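PDB 2DUR: vesicular integral-membrane protein VIP36 from Canis lupus familiaris, which acts as a calcium-dependent lectin of the early secretory pathway, binding high-mannose glycans and helping to transport and sort the glycoproteins that carry them. Local coordinates for residues A[97-102]-A[138-143]; A[114-119]-A[212-217]; A[122-127]-A[148-153]. One frame throughout, in Å; residues are numbered along the deposited sequence.

Overall arrangement
All three contacts involve loops that connect strands of the seven-stranded sheet in the legume-lectin-like beta sandwich of this lumenal domain, the second segment of contact 3 running into strand 152-155. Contact 1 is the buried one, built on aromatic and aliphatic packing, with one polar outpost in His142. Contact 2, partly buried, brings together the loop that holds the calcium ion and the loop 212-217, with one mannose bonded to both; it has a single apolar touch and many bonds to ligands. Contacts 1 and 2 share that mannose, and Tyr140 and Phe100 pack against Asp114 of the metal site. Contact 3 lies at the surface, a salt bridge linked to contact 2 by Phe126 packing on Pro117.

Contact 1 of 3, residues A[97-102]-A[138-143]; sequences GPVFGS and LSYDHS. With MAN (alpha-D-mannopyranose), chain C.
Tyr140 reaches across to Val99 and Phe100, and its side chain can be followed outward from the backbone. Tyr140 CB lies 4.0 Å from Val99 CG2. With CG anti to the backbone N (chi1 172°), the ring then passes the valine obliquely, Val99 CG1 sitting 3.9 Å from Tyr140 CD2. Further out the Phe100 ring takes over: Tyr140 CZ is 3.7 Å from Phe100 CE2, and the phenol oxygen OH ends 3.3 Å from Phe100 CZ. The two rings meet obliquely, their planes 50° apart, and Phe112 of strand 109-114 packs on both. Beyond this apolar patch, a water lies over the centre of one face of the Phe100 ring, accepts a bond from Phe100 N and is hydrogen-bonded to His142 ND1. That bridge ties the imidazole to the type I' turn from Val99 to Ser102. The other ring nitrogen, His142 NE2, donates to mannose O4 at 2.8 Å, almost straight at 174° and close to the ring plane. The sugar thus meets a histidine held from behind by a water and a turn. Buried aromatic packing next to a side chain that bonds the sugar places this contact at the glycan pocket of an L-type lectin.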
loop_
_atom_site.group_PDB
_atom_site.type_symbol
_atom_site.label_atom_id
_atom_site.label_comp_id
_atom_site.label_asym_id
_atom_site.label_seq_id
_atom_site.Cartn_x
_atom_site.Cartn_y
_atom_site.Cartn_z
ATOM N N GLY A 97 -11.357 -9.250 -0.425
ATOM C CA GLY A 97 -10.891 -10.345 -1.258
ATOM C C GLY A 97 -9.633 -10.979 -0.705
ATOM O O GLY A 97 -9.233 -10.702 0.435
ATOM N N PRO A 98 -9.004 -11.853 -1.500
ATOM C CA PRO A 98 -7.889 -12.689 -1.081
ATOM C C PRO A 98 -6.514 -12.014 -1.144
ATOM O O PRO A 98 -5.508 -12.620 -0.759
ATOM C CB PRO A 98 -7.943 -13.835 -2.101
ATOM C CG PRO A 98 -8.428 -13.155 -3.384
ATOM C CD PRO A 98 -9.432 -12.130 -2.890
ATOM N N VAL A 99 -6.464 -10.791 -1.672
ATOM C CA VAL A 99 -5.179 -10.118 -1.851
ATOM C C VAL A 99 -4.921 -9.215 -0.632
ATOM O O VAL A 99 -5.326 -8.054 -0.609
ATOM C CB VAL A 99 -5.085 -9.339 -3.171
ATOM C CG1 VAL A 99 -3.654 -8.900 -3.373
ATOM C CG2 VAL A 99 -5.501 -10.221 -4.359
ATOM N N PHE A 100 -4.295 -9.799 0.382
ATOM C CA PHE A 100 -4.144 -9.120 1.683
ATOM C C PHE A 100 -5.416 -8.395 2.097
ATOM O O PHE A 100 -5.371 -7.260 2.589
ATOM C CB PHE A 100 -2.938 -8.167 1.622
ATOM C CG PHE A 100 -1.684 -8.855 1.209
ATOM C CD1 PHE A 100 -0.943 -9.600 2.125
ATOM C CD2 PHE A 100 -1.273 -8.840 -0.133
ATOM C CE1 PHE A 100 0.215 -10.278 1.749
ATOM C CE2 PHE A 100 -0.120 -9.521 -0.520
ATOM C CZ PHE A 100 0.637 -10.237 0.401
ATOM N N GLY A 101 -6.555 -9.060 1.949
ATOM C CA GLY A 101 -7.809 -8.490 2.407
ATOM C C GLY A 101 -8.661 -7.778 1.398
ATOM O O GLY A 101 -9.823 -7.509 1.695
ATOM N N SER A 102 -8.131 -7.484 0.193
ATOM C CA SER A 102 -8.846 -6.736 -0.828
ATOM C C SER A 102 -8.990 -7.553 -2.143
ATOM O O SER A 102 -8.390 -8.627 -2.280
ATOM C CB SER A 102 -8.092 -5.430 -1.118
ATOM O OG SER A 102 -8.814 -4.563 -1.975
ATOM N N LEU A 138 -5.019 -9.491 -14.362
ATOM C CA LEU A 138 -4.074 -10.293 -13.607
ATOM C C LEU A 138 -4.624 -10.737 -12.255
ATOM O O LEU A 138 -5.322 -9.985 -11.554
ATOM C CB LEU A 138 -2.765 -9.493 -13.388
ATOM C CG LEU A 138 -2.189 -8.877 -14.678
ATOM C CD1 LEU A 138 -0.875 -8.193 -14.304
ATOM C CD2 LEU A 138 -1.953 -9.943 -15.733
ATOM N N SER A 139 -4.259 -11.948 -11.867
ATOM C CA SER A 139 -4.577 -12.455 -10.564
ATOM C C SER A 139 -3.263 -12.555 -9.772
ATOM O O SER A 139 -2.259 -13.058 -10.276
ATOM C CB SER A 139 -5.212 -13.851 -10.670
ATOM O OG SER A 139 -5.313 -14.456 -9.388
ATOM N N TYR A 140 -3.292 -12.096 -8.525
ATOM C CA TYR A 140 -2.170 -12.281 -7.623
ATOM C C TYR A 140 -2.190 -13.723 -7.141
ATOM O O TYR A 140 -3.161 -14.152 -6.506
ATOM C CB TYR A 140 -2.317 -11.311 -6.454
ATOM C CG TYR A 140 -1.318 -11.520 -5.348
ATOM C CD1 TYR A 140 -0.000 -11.044 -5.479
ATOM C CD2 TYR A 140 -1.695 -12.151 -4.158
ATOM C CE1 TYR A 140 0.915 -11.207 -4.459
ATOM C CE2 TYR A 140 -0.785 -12.328 -3.124
ATOM C CZ TYR A 140 0.511 -11.857 -3.280
ATOM O OH TYR A 140 1.451 -12.015 -2.294
ATOM N N ASP A 141 -1.152 -14.479 -7.483
ATOM C CA ASP A 141 -1.103 -15.883 -7.070
ATOM C C ASP A 141 -0.568 -15.953 -5.641
ATOM O O ASP A 141 0.641 -15.950 -5.425
ATOM C CB ASP A 141 -0.216 -16.705 -7.997
ATOM C CG ASP A 141 -0.239 -18.187 -7.653
ATOM O OD1 ASP A 141 0.288 -18.988 -8.464
ATOM O OD2 ASP A 141 -0.813 -18.548 -6.582
ATOM N N HIS A 142 -1.490 -15.972 -4.683
ATOM C CA HIS A 142 -1.115 -15.855 -3.260
ATOM C C HIS A 142 -0.214 -17.004 -2.839
ATOM O O HIS A 142 0.766 -16.830 -2.116
ATOM C CB HIS A 142 -2.380 -15.796 -2.404
ATOM C CG HIS A 142 -2.091 -15.805 -0.935
ATOM N ND1 HIS A 142 -1.777 -14.662 -0.233
ATOM C CD2 HIS A 142 -2.009 -16.824 -0.050
ATOM C CE1 HIS A 142 -1.541 -14.974 1.029
ATOM N NE2 HIS A 142 -1.666 -16.279 1.164
ATOM N N SER A 143 -0.520 -18.195 -3.345
ATOM C CA SER A 143 0.271 -19.380 -3.005
ATOM C C SER A 143 1.738 -19.321 -3.462
ATOM O O SER A 143 2.572 -20.086 -2.957
ATOM C CB SER A 143 -0.402 -20.621 -3.596
ATOM O OG SER A 143 -0.152 -20.718 -4.992
HETATM C C1 MAN C . -3.800 -20.532 5.044
HETATM C C2 MAN C . -4.182 -19.894 3.710
HETATM C C3 MAN C . -2.979 -19.162 3.096
HETATM C C4 MAN C . -2.307 -18.222 4.109
HETATM C C5 MAN C . -1.882 -19.076 5.292
HETATM C C6 MAN C . -1.122 -18.259 6.339
HETATM O O1 MAN C . -3.083 -21.744 4.823
HETATM O O2 MAN C . -5.213 -18.965 3.939
HETATM O O3 MAN C . -3.389 -18.456 1.935
HETATM O O4 MAN C . -1.185 -17.560 3.568
HETATM O O5 MAN C . -3.078 -19.601 5.850
HETATM O O6 MAN C . -1.994 -17.339 6.961
HETATM O O HOH W 1 -2.497 -11.986 0.368
#

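Contact 2 of 3, residues A[114-119]-A[212-217]; sequences DTYPND and GDLSDN. With CA (calcium ion), chain E; MAN (alpha-D-mannopyranose), chain C; MAN (alpha-D-mannopyranose), chain B.
The Tyr116 ring has Leu214 CD1 over one face, 3.4 Å from Tyr116 CE1 and displaced from the ring centre toward its rim; this is a CH-pi contact, with CD1 3.6 Å from the centroid. O4 of the chain C mannose approaches the same ring obliquely. Putting CG anti to the backbone N (chi1 178°) extends the tyrosine toward the leucine, while its carbonyl oxygen binds the calcium ion. Asp114 grips the metal with both carboxylate oxygens, and its OD2 also accepts from Tyr116 N in an Asx turn. Asn118 OD1, 2.4 Å from the calcium ion, two waters and Asp145 complete the metal site. One amide therefore serves two ligands: Asn118 ND2 donates to O4 of the chain C mannose at 2.9 Å, and the metal bond of OD1 probably holds the amide in the rotation that points ND2 at the sugar. From the other loop, the backbone N of Asp213 donates to O5 of the chain C mannose. The backbone N of Leu214 donates to O6 of that sugar, and Asp213 OD2 receives its O1 hydroxyl at 2.7 Å. Asp213 OD1 takes O6 of the chain B mannose at 2.6 Å. Asp216 OD2 has a salt bridge to Arg159. Asp83, His142 and Ser48 add further bonds to the sugars, completing the calcium-dependent mannose site of the legume-like lectin fold.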
loop_
_atom_site.group_PDB
_atom_site.type_symbol
_atom_site.label_atom_id
_atom_site.label_comp_id
_atom_site.label_asym_id
_atom_site.label_seq_id
_atom_site.Cartn_x
_atom_site.Cartn_y
_atom_site.Cartn_z
ATOM N N ASP A 114 4.681 -8.445 2.216
ATOM C CA ASP A 114 4.327 -9.865 2.403
ATOM C C ASP A 114 5.273 -10.463 3.444
ATOM O O ASP A 114 6.479 -10.449 3.247
ATOM C CB ASP A 114 4.478 -10.575 1.037
ATOM C CG ASP A 114 4.003 -12.028 1.051
ATOM O OD1 ASP A 114 3.838 -12.628 -0.051
ATOM O OD2 ASP A 114 3.784 -12.576 2.151
ATOM N N THR A 115 4.730 -11.001 4.543
ATOM C CA THR A 115 5.547 -11.485 5.641
ATOM C C THR A 115 5.682 -13.007 5.718
ATOM O O THR A 115 6.384 -13.520 6.574
ATOM C CB THR A 115 4.975 -11.037 6.993
ATOM O OG1 THR A 115 3.657 -11.566 7.120
ATOM C CG2 THR A 115 4.906 -9.494 7.120
ATOM N N TYR A 116 4.997 -13.738 4.838
ATOM C CA TYR A 116 5.003 -15.198 4.910
ATOM C C TYR A 116 5.305 -15.831 3.546
ATOM O O TYR A 116 4.553 -15.585 2.609
ATOM C CB TYR A 116 3.644 -15.703 5.415
ATOM C CG TYR A 116 3.577 -17.199 5.464
ATOM C CD1 TYR A 116 4.404 -17.923 6.330
ATOM C CD2 TYR A 116 2.698 -17.903 4.631
ATOM C CE1 TYR A 116 4.351 -19.306 6.362
ATOM C CE2 TYR A 116 2.639 -19.296 4.666
ATOM C CZ TYR A 116 3.487 -19.982 5.529
ATOM O OH TYR A 116 3.449 -21.362 5.570
ATOM N N PRO A 117 6.386 -16.643 3.435
ATOM C CA PRO A 117 6.645 -17.279 2.130
ATOM C C PRO A 117 5.721 -18.463 1.872
ATOM O O PRO A 117 5.950 -19.562 2.396
ATOM C CB PRO A 117 8.112 -17.735 2.222
ATOM C CG PRO A 117 8.396 -17.853 3.704
ATOM C CD PRO A 117 7.416 -16.978 4.441
ATOM N N ASN A 118 4.668 -18.239 1.083
ATOM C CA ASN A 118 3.762 -19.327 0.703
ATOM C C ASN A 118 4.432 -20.271 -0.292
ATOM O O ASN A 118 4.092 -21.455 -0.376
ATOM C CB ASN A 118 2.514 -18.747 0.060
ATOM C CG ASN A 118 1.669 -17.986 1.032
ATOM O OD1 ASN A 118 1.898 -16.798 1.274
ATOM N ND2 ASN A 118 0.675 -18.652 1.596
ATOM N N ASP A 119 5.362 -19.713 -1.055
ATOM C CA ASP A 119 6.037 -20.433 -2.129
ATOM C C ASP A 119 7.121 -21.363 -1.598
ATOM O O ASP A 119 8.174 -20.914 -1.106
ATOM C CB ASP A 119 6.617 -19.413 -3.107
ATOM C CG ASP A 119 7.261 -20.034 -4.318
ATOM O OD1 ASP A 119 7.262 -21.284 -4.464
ATOM O OD2 ASP A 119 7.795 -19.239 -5.125
ATOM N N GLY A 212 -4.508 -15.633 7.764
ATOM C CA GLY A 212 -5.113 -16.924 7.363
ATOM C C GLY A 212 -4.952 -17.872 8.527
ATOM O O GLY A 212 -5.453 -17.598 9.619
ATOM N N ASP A 213 -4.271 -18.989 8.288
ATOM C CA ASP A 213 -3.938 -19.929 9.369
ATOM C C ASP A 213 -2.872 -19.317 10.272
ATOM O O ASP A 213 -2.633 -19.837 11.383
ATOM C CB ASP A 213 -3.408 -21.235 8.796
ATOM C CG ASP A 213 -4.465 -22.005 8.026
ATOM O OD1 ASP A 213 -5.657 -21.869 8.358
ATOM O OD2 ASP A 213 -4.080 -22.749 7.101
ATOM N N LEU A 214 -2.220 -18.262 9.767
ATOM C CA LEU A 214 -1.189 -17.497 10.514
ATOM C C LEU A 214 -1.623 -16.060 10.624
ATOM O O LEU A 214 -2.386 -15.564 9.791
ATOM C CB LEU A 214 0.151 -17.597 9.784
ATOM C CG LEU A 214 0.694 -19.015 9.569
ATOM C CD1 LEU A 214 1.963 -18.982 8.740
ATOM C CD2 LEU A 214 0.918 -19.701 10.927
ATOM N N SER A 215 -1.139 -15.366 11.648
ATOM C CA SER A 215 -1.665 -14.054 11.914
ATOM C C SER A 215 -0.560 -13.098 12.389
ATOM O O SER A 215 0.596 -13.498 12.563
ATOM C CB SER A 215 -2.803 -14.130 12.936
ATOM O OG SER A 215 -2.302 -14.539 14.198
ATOM N N ASP A 216 -0.962 -11.847 12.539
ATOM C CA ASP A 216 -0.134 -10.744 13.062
ATOM C C ASP A 216 -1.060 -9.555 13.246
ATOM O O ASP A 216 -2.108 -9.420 12.593
ATOM C CB ASP A 216 0.950 -10.293 12.057
ATOM C CG ASP A 216 2.328 -10.811 12.362
ATOM O OD1 ASP A 216 2.668 -11.142 13.535
ATOM O OD2 ASP A 216 3.130 -10.853 11.399
ATOM N N ASN A 217 -0.671 -8.641 14.120
ATOM C CA ASN A 217 -1.313 -7.346 14.117
ATOM C C ASN A 217 -0.770 -6.578 12.926
ATOM O O ASN A 217 0.437 -6.544 12.731
ATOM C CB ASN A 217 -0.937 -6.554 15.366
ATOM C CG ASN A 217 -1.459 -7.191 16.635
ATOM O OD1 ASN A 217 -2.673 -7.182 16.885
ATOM N ND2 ASN A 217 -0.542 -7.738 17.447
HETATM CA CA CA E . 2.968 -14.685 1.096
HETATM C C1 MAN C . -3.800 -20.532 5.044
HETATM C C2 MAN C . -4.182 -19.894 3.710
HETATM C C3 MAN C . -2.979 -19.162 3.096
HETATM C C4 MAN C . -2.307 -18.222 4.109
HETATM C C5 MAN C . -1.882 -19.076 5.292
HETATM C C6 MAN C . -1.122 -18.259 6.339
HETATM O O1 MAN C . -3.083 -21.744 4.823
HETATM O O2 MAN C . -5.213 -18.965 3.939
HETATM O O3 MAN C . -3.389 -18.456 1.935
HETATM O O4 MAN C . -1.185 -17.560 3.568
HETATM O O5 MAN C . -3.078 -19.601 5.850
HETATM O O6 MAN C . -1.994 -17.339 6.961
HETATM C C1 MAN B . -6.455 -19.455 3.419
HETATM C C2 MAN B . -7.282 -18.249 2.999
HETATM C C3 MAN B . -7.634 -17.444 4.247
HETATM C C4 MAN B . -8.293 -18.331 5.307
HETATM C C5 MAN B . -7.465 -19.596 5.578
HETATM C C6 MAN B . -8.192 -20.601 6.477
HETATM O O2 MAN B . -8.444 -18.737 2.355
HETATM O O3 MAN B . -8.468 -16.372 3.884
HETATM O O4 MAN B . -8.448 -17.582 6.480
HETATM O O5 MAN B . -7.200 -20.236 4.345
HETATM O O6 MAN B . -7.477 -21.836 6.542
HETATM O O HOH W 2 2.243 -10.455 8.891
HETATM O O HOH W 3 1.423 -14.046 2.871
HETATM O O HOH W 4 1.279 -14.319 -0.631
#

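Contact 3 of 3, residues A[122-127]-A[148-153]; sequences TERVFP and WTELAG
Beside the calcium site, at the surface of the lectin domain, a salt bridge joins the loop that follows strand 109-114 to the approach to edge strand 152-155. Arg124 NH1 stands 3.0 Å from Glu150 OE1. The two side chains run past each other in opposite directions, with guanidinium and carboxylate planes only 18° apart, yet the oxygen comes in obliquely to the guanidinium. Glu150 reaches over extended, CG anti to the backbone N (chi1 176°), whereas Arg124 bends at chi3 (-79°), swinging its guanidinium round so that NH1 meets the oxygen; Arg124 CD also lies 3.7 Å from Glu150 OE1. At the foot of the arginine, Thr122 OG1 accepts from Arg124 N at 3.0 Å, an ST turn that shapes the loop. Both charged groups have further partners: Glu150 OE2 is hydrogen-bonded to Tyr128 OH, Arg124 NH2 donates to the carbonyl of Asp145, and the guanidinium makes a cation-pi contact with the Tyr128 ring. Tyr128 is thus common to both ends of the bridge. With each carboxylate oxygen of Glu150 engaged, the pairing probably favours the charged forms of both side chains, and it ties the 122-127 loop to the one that carries the calcium ligand Asp145.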
loop_
_atom_site.group_PDB
_atom_site.type_symbol
_atom_site.label_atom_id
_atom_site.label_comp_id
_atom_site.label_asym_id
_atom_site.label_seq_id
_atom_site.Cartn_x
_atom_site.Cartn_y
_atom_site.Cartn_z
ATOM N N THR A 122 10.425 -20.748 -3.313
ATOM C CA THR A 122 10.818 -19.348 -3.415
ATOM C C THR A 122 12.330 -19.138 -3.507
ATOM O O THR A 122 13.101 -19.867 -2.879
ATOM C CB THR A 122 10.244 -18.495 -2.253
ATOM O OG1 THR A 122 10.493 -17.105 -2.516
ATOM C CG2 THR A 122 10.859 -18.884 -0.884
ATOM N N GLU A 123 12.722 -18.144 -4.305
ATOM C CA GLU A 123 14.098 -17.660 -4.371
ATOM C C GLU A 123 14.248 -16.313 -3.655
ATOM O O GLU A 123 15.291 -15.668 -3.754
ATOM C CB GLU A 123 14.565 -17.529 -5.834
ATOM C CG GLU A 123 14.634 -18.852 -6.615
ATOM C CD GLU A 123 15.210 -18.686 -8.026
ATOM O OE1 GLU A 123 14.890 -17.673 -8.697
ATOM O OE2 GLU A 123 15.976 -19.573 -8.474
ATOM N N ARG A 124 13.204 -15.896 -2.940
ATOM C CA ARG A 124 13.192 -14.618 -2.241
ATOM C C ARG A 124 13.367 -14.789 -0.718
ATOM O O ARG A 124 13.011 -15.827 -0.151
ATOM C CB ARG A 124 11.907 -13.840 -2.583
ATOM C CG ARG A 124 11.886 -13.375 -4.036
ATOM C CD ARG A 124 10.590 -12.682 -4.494
ATOM N NE ARG A 124 9.531 -13.635 -4.785
ATOM C CZ ARG A 124 8.266 -13.300 -5.016
ATOM N NH1 ARG A 124 7.915 -12.020 -5.012
ATOM N NH2 ARG A 124 7.359 -14.241 -5.251
ATOM N N VAL A 125 13.913 -13.761 -0.074
ATOM C CA VAL A 125 13.999 -13.691 1.383
ATOM C C VAL A 125 12.871 -12.796 1.926
ATOM O O VAL A 125 12.648 -11.709 1.415
ATOM C CB VAL A 125 15.372 -13.155 1.841
ATOM C CG1 VAL A 125 15.399 -12.946 3.344
ATOM C CG2 VAL A 125 16.493 -14.113 1.393
ATOM N N PHE A 126 12.177 -13.261 2.962
ATOM C CA PHE A 126 11.021 -12.542 3.523
ATOM C C PHE A 126 11.350 -11.834 4.854
ATOM O O PHE A 126 12.327 -12.211 5.523
ATOM C CB PHE A 126 9.809 -13.496 3.660
ATOM C CG PHE A 126 9.161 -13.814 2.345
ATOM C CD1 PHE A 126 9.836 -14.573 1.393
ATOM C CD2 PHE A 126 7.898 -13.306 2.033
ATOM C CE1 PHE A 126 9.258 -14.843 0.139
ATOM C CE2 PHE A 126 7.309 -13.560 0.786
ATOM C CZ PHE A 126 7.986 -14.333 -0.162
ATOM N N PRO A 127 10.561 -10.807 5.231
ATOM C CA PRO A 127 9.457 -10.221 4.461
ATOM C C PRO A 127 9.891 -9.586 3.141
ATOM O O PRO A 127 11.044 -9.177 2.985
ATOM C CB PRO A 127 8.901 -9.146 5.384
ATOM C CG PRO A 127 9.323 -9.613 6.772
ATOM C CD PRO A 127 10.691 -10.153 6.545
ATOM N N TRP A 148 4.515 -14.473 -10.356
ATOM C CA TRP A 148 4.356 -14.317 -11.806
ATOM C C TRP A 148 3.992 -12.897 -12.208
ATOM O O TRP A 148 4.073 -12.557 -13.371
ATOM C CB TRP A 148 3.251 -15.255 -12.324
ATOM C CG TRP A 148 3.119 -16.543 -11.596
ATOM C CD1 TRP A 148 2.086 -16.914 -10.776
ATOM C CD2 TRP A 148 4.044 -17.639 -11.598
ATOM N NE1 TRP A 148 2.308 -18.173 -10.285
ATOM C CE2 TRP A 148 3.505 -18.635 -10.761
ATOM C CE3 TRP A 148 5.277 -17.879 -12.240
ATOM C CZ2 TRP A 148 4.162 -19.870 -10.524
ATOM C CZ3 TRP A 148 5.931 -19.114 -12.011
ATOM C CH2 TRP A 148 5.359 -20.085 -11.170
ATOM N N THR A 149 3.603 -12.081 -11.232
ATOM C CA THR A 149 3.126 -10.719 -11.503
ATOM C C THR A 149 3.954 -9.635 -10.790
ATOM O O THR A 149 3.557 -8.477 -10.773
ATOM C CB THR A 149 1.636 -10.570 -11.157
ATOM O OG1 THR A 149 1.385 -11.002 -9.812
ATOM C CG2 THR A 149 0.776 -11.403 -12.124
ATOM N N GLU A 150 5.075 -10.029 -10.198
ATOM C CA GLU A 150 5.969 -9.047 -9.549
ATOM C C GLU A 150 6.628 -8.141 -10.583
ATOM O O GLU A 150 7.286 -8.625 -11.500
ATOM C CB GLU A 150 7.060 -9.772 -8.753
ATOM C CG GLU A 150 8.080 -8.774 -8.144
ATOM C CD GLU A 150 9.272 -9.427 -7.453
ATOM O OE1 GLU A 150 9.294 -10.658 -7.287
ATOM O OE2 GLU A 150 10.202 -8.691 -7.085
ATOM N N LEU A 151 6.443 -6.828 -10.443
ATOM C CA LEU A 151 7.143 -5.858 -11.286
ATOM C C LEU A 151 8.555 -5.607 -10.762
ATOM O O LEU A 151 9.532 -5.520 -11.534
ATOM C CB LEU A 151 6.381 -4.537 -11.296
ATOM C CG LEU A 151 5.693 -3.930 -12.488
ATOM C CD1 LEU A 151 5.255 -2.545 -12.086
ATOM C CD2 LEU A 151 6.633 -3.867 -13.715
ATOM N N ALA A 152 8.654 -5.457 -9.442
ATOM C CA ALA A 152 9.926 -5.198 -8.757
ATOM C C ALA A 152 9.688 -5.412 -7.269
ATOM O O ALA A 152 8.548 -5.427 -6.828
ATOM C CB ALA A 152 10.422 -3.777 -9.005
ATOM N N GLY A 153 10.751 -5.589 -6.505
ATOM C CA GLY A 153 10.587 -5.780 -5.064
ATOM C C GLY A 153 11.920 -5.821 -4.344
ATOM O O GLY A 153 12.991 -5.685 -4.963
#